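Local structure of odorant-binding protein 1F (Rattus norvegicus, 3FIQ) at residues 17-22 with 115-120. The protein probably binds a wide variety of chemical odorants, as a small secreted carrier of the lipocalin family found in nasal epithelium. Sequence-based numbering, arbitrary orientation.
Sequences RTLYIV and ILVAGK
Closure of the lipocalin beta-barrel brings 17-22, on the first strand, antiparallel to 115-119, the end of the eighth, and Arg17 and Gly119 form one hydrogen-bonded pair of this seam: Gly119 N donates a hydrogen bond to Arg17 O (2.7 Å) and Arg17 N one to Gly119 O (2.9 Å). Val22 and Ile115 repeat the reciprocal pairing at the other end. Between them the register slips by one residue at a beta bulge, where Leu19 and Tyr20 both lie opposite Val117. Leu19 N reaches Val117 O (2.8 Å), whereas Val117 N turns to Tyr20 O in an almost straight bond (178°); Leu19, with a helix-like psi of -49°, holds the first position of the bulge. Toward the barrel interior, with CG anti to the backbone N (chi1 -180°), Leu116 presents one flank to both Thr18 and Ile21: Thr18 CG2 meets Leu116 CG at 4.0 Å, the side chains crossing about perpendicularly, and Ile21 runs alongside, its CG1 4.0 Å from Leu116 CD1. Were Ile21 cut back to an alanine, Leu116 CD1 would probably lose both CG1 and CD1 as neighbours, opening a gap in the barrel lining. Thr18 OG1 is hydrogen-bonded to Ala37 O and Phe39 N. On the outer face Val22 CG1 packs against Ile115 CB (3.9 Å), while Ile115 and Val117 contact helix 126-138.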
ATOM      1  N   ARG A  17      -0.416  -5.214  -7.946  1.00  6.48           N
ATOM      2  CA  ARG A  17       0.535  -5.911  -7.111  1.00  6.62           C
ATOM      3  C   ARG A  17       1.341  -4.915  -6.347  1.00  6.81           C
ATOM      4  O   ARG A  17       1.385  -3.730  -6.658  1.00  6.41           O
ATOM      5  CB  ARG A  17       1.543  -6.709  -7.984  1.00  6.85           C
ATOM      6  CG  ARG A  17       2.451  -5.848  -8.882  1.00  7.37           C
ATOM      7  CD  ARG A  17       3.192  -6.651  -9.966  1.00 13.36           C
ATOM      8  NE  ARG A  17       4.068  -7.623  -9.388  1.00 13.23           N
ATOM      9  CZ  ARG A  17       4.591  -8.698  -9.979  1.00 16.87           C
ATOM     10  NH1 ARG A  17       4.371  -8.959 -11.264  1.00 19.71           N
ATOM     11  NH2 ARG A  17       5.367  -9.520  -9.261  1.00 16.86           N
ATOM     12  N   THR A  18       1.970  -5.386  -5.274  1.00  4.84           N
ATOM     13  CA  THR A  18       2.846  -4.529  -4.485  1.00  4.72           C
ATOM     14  C   THR A  18       4.254  -4.696  -4.955  1.00  5.12           C
ATOM     15  O   THR A  18       4.819  -5.813  -4.923  1.00  6.57           O
ATOM     16  CB  THR A  18       2.778  -4.887  -3.029  1.00  4.57           C
ATOM     17  OG1 THR A  18       1.441  -4.777  -2.553  1.00  4.45           O
ATOM     18  CG2 THR A  18       3.662  -3.934  -2.186  1.00  4.52           C
ATOM     19  N   LEU A  19       4.879  -3.567  -5.293  1.00  5.00           N
ATOM     20  CA  LEU A  19       6.289  -3.563  -5.685  1.00  5.26           C
ATOM     21  C   LEU A  19       7.240  -3.291  -4.546  1.00  5.23           C
ATOM     22  O   LEU A  19       8.209  -4.034  -4.361  1.00  5.39           O
ATOM     23  CB  LEU A  19       6.527  -2.540  -6.799  1.00  5.49           C
ATOM     24  CG  LEU A  19       5.716  -2.717  -8.087  1.00  6.85           C
ATOM     25  CD1 LEU A  19       6.209  -1.764  -9.176  1.00  9.81           C
ATOM     26  CD2 LEU A  19       5.833  -4.112  -8.583  1.00 12.11           C
ATOM     27  N   TYR A  20       6.970  -2.234  -3.746  1.00  5.09           N
ATOM     28  CA  TYR A  20       7.819  -1.861  -2.655  1.00  5.13           C
ATOM     29  C   TYR A  20       6.956  -1.397  -1.509  1.00  4.90           C
ATOM     30  O   TYR A  20       5.881  -0.840  -1.718  1.00  4.97           O
ATOM     31  CB  TYR A  20       8.744  -0.681  -3.019  1.00  5.41           C
ATOM     32  CG  TYR A  20       9.798  -1.003  -4.063  1.00  5.75           C
ATOM     33  CD1 TYR A  20      11.039  -1.486  -3.663  1.00  5.97           C
ATOM     34  CD2 TYR A  20       9.545  -0.836  -5.396  1.00  6.33           C
ATOM     35  CE1 TYR A  20      11.985  -1.837  -4.638  1.00  7.31           C
ATOM     36  CE2 TYR A  20      10.470  -1.219  -6.355  1.00  7.13           C
ATOM     37  CZ  TYR A  20      11.691  -1.639  -5.977  1.00  9.44           C
ATOM     38  OH  TYR A  20      12.595  -1.997  -6.962  1.00 10.62           O
ATOM     39  N   ILE A  21       7.445  -1.615  -0.278  1.00  4.90           N
ATOM     40  CA  ILE A  21       6.850  -0.957   0.882  1.00  4.80           C
ATOM     41  C   ILE A  21       7.969  -0.395   1.721  1.00  7.39           C
ATOM     42  O   ILE A  21       8.932  -1.080   1.981  1.00  6.89           O
ATOM     43  CB  ILE A  21       6.043  -1.945   1.766  1.00  4.63           C
ATOM     44  CG1 ILE A  21       5.063  -2.767   0.981  1.00  4.49           C
ATOM     45  CG2 ILE A  21       5.347  -1.227   2.875  1.00  7.70           C
ATOM     46  CD1 ILE A  21       4.347  -3.841   1.793  1.00  6.18           C
ATOM     47  N   VAL A  22       7.841   0.844   2.216  1.00  5.51           N
ATOM     48  CA  VAL A  22       8.835   1.357   3.142  1.00  6.23           C
ATOM     49  C   VAL A  22       8.108   1.918   4.359  1.00  7.72           C
ATOM     50  O   VAL A  22       7.015   2.467   4.231  1.00  7.34           O
ATOM     51  CB  VAL A  22       9.714   2.347   2.494  1.00  9.70           C
ATOM     52  CG1 VAL A  22       8.998   3.531   2.095  1.00 13.90           C
ATOM     53  CG2 VAL A  22      10.931   2.700   3.408  1.00 10.64           C
ATOM     54  N   ILE A 115       4.868   4.054   3.082  1.00  5.66           N
ATOM     55  CA  ILE A 115       4.661   4.311   1.681  1.00  5.46           C
ATOM     56  C   ILE A 115       4.632   2.951   1.012  1.00  5.15           C
ATOM     57  O   ILE A 115       5.525   2.144   1.201  1.00  5.67           O
ATOM     58  CB  ILE A 115       5.660   5.271   1.035  1.00  5.89           C
ATOM     59  CG1 ILE A 115       5.565   6.590   1.754  1.00  7.28           C
ATOM     60  CG2 ILE A 115       5.366   5.380  -0.516  1.00  7.13           C
ATOM     61  CD1 ILE A 115       6.753   7.571   1.301  1.00 10.18           C
ATOM     62  N   LEU A 116       3.545   2.663   0.302  1.00  4.00           N
ATOM     63  CA  LEU A 116       3.398   1.416  -0.432  1.00  6.55           C
ATOM     64  C   LEU A 116       3.251   1.723  -1.919  1.00  5.98           C
ATOM     65  O   LEU A 116       2.468   2.591  -2.317  1.00  6.41           O
ATOM     66  CB  LEU A 116       2.122   0.658   0.077  1.00  6.29           C
ATOM     67  CG  LEU A 116       1.895  -0.678  -0.637  1.00  6.66           C
ATOM     68  CD1 LEU A 116       1.261  -1.645   0.329  1.00  6.37           C
ATOM     69  CD2 LEU A 116       0.965  -0.553  -1.767  1.00  6.10           C
ATOM     70  N   VAL A 117       4.039   1.055  -2.758  1.00  4.19           N
ATOM     71  CA  VAL A 117       3.973   1.229  -4.193  1.00  5.56           C
ATOM     72  C   VAL A 117       3.231   0.089  -4.833  1.00  5.99           C
ATOM     73  O   VAL A 117       3.668  -1.084  -4.752  1.00  5.69           O
ATOM     74  CB  VAL A 117       5.427   1.268  -4.753  1.00  7.86           C
ATOM     75  CG1 VAL A 117       5.413   1.419  -6.262  1.00 10.02           C
ATOM     76  CG2 VAL A 117       6.239   2.396  -4.155  1.00  8.19           C
ATOM     77  N   ALA A 118       2.080   0.404  -5.426  1.00  5.05           N
ATOM     78  CA  ALA A 118       1.233  -0.590  -6.110  1.00  6.53           C
ATOM     79  C   ALA A 118       1.444  -0.428  -7.615  1.00  6.04           C
ATOM     80  O   ALA A 118       1.622   0.677  -8.097  1.00  7.19           O
ATOM     81  CB  ALA A 118      -0.218  -0.356  -5.786  1.00  5.69           C
ATOM     82  N   GLY A 119       1.434  -1.534  -8.306  1.00  5.36           N
ATOM     83  CA  GLY A 119       1.699  -1.528  -9.736  1.00  5.78           C
ATOM     84  C   GLY A 119       0.866  -2.454 -10.586  1.00  9.39           C
ATOM     85  O   GLY A 119       0.395  -3.449 -10.116  1.00  8.06           O
ATOM     86  N   LYS A 120       0.815  -2.117 -11.878  1.00  7.61           N
ATOM     87  CA  LYS A 120       0.298  -3.013 -12.928  1.00  7.97           C
ATOM     88  C   LYS A 120       1.417  -3.506 -13.784  1.00 12.39           C
ATOM     89  O   LYS A 120       1.190  -4.024 -14.857  1.00 13.94           O
ATOM     90  CB  LYS A 120      -0.782  -2.359 -13.761  1.00 12.19           C
ATOM     91  CG  LYS A 120      -2.034  -2.001 -13.000  1.00 13.12           C
ATOM     92  CD  LYS A 120      -3.107  -1.407 -13.869  1.00 16.59           C
ATOM     93  CE  LYS A 120      -4.415  -1.301 -13.161  1.00 25.88           C
ATOM     94  NZ  LYS A 120      -5.230  -2.562 -12.926  1.00 21.46           N
TER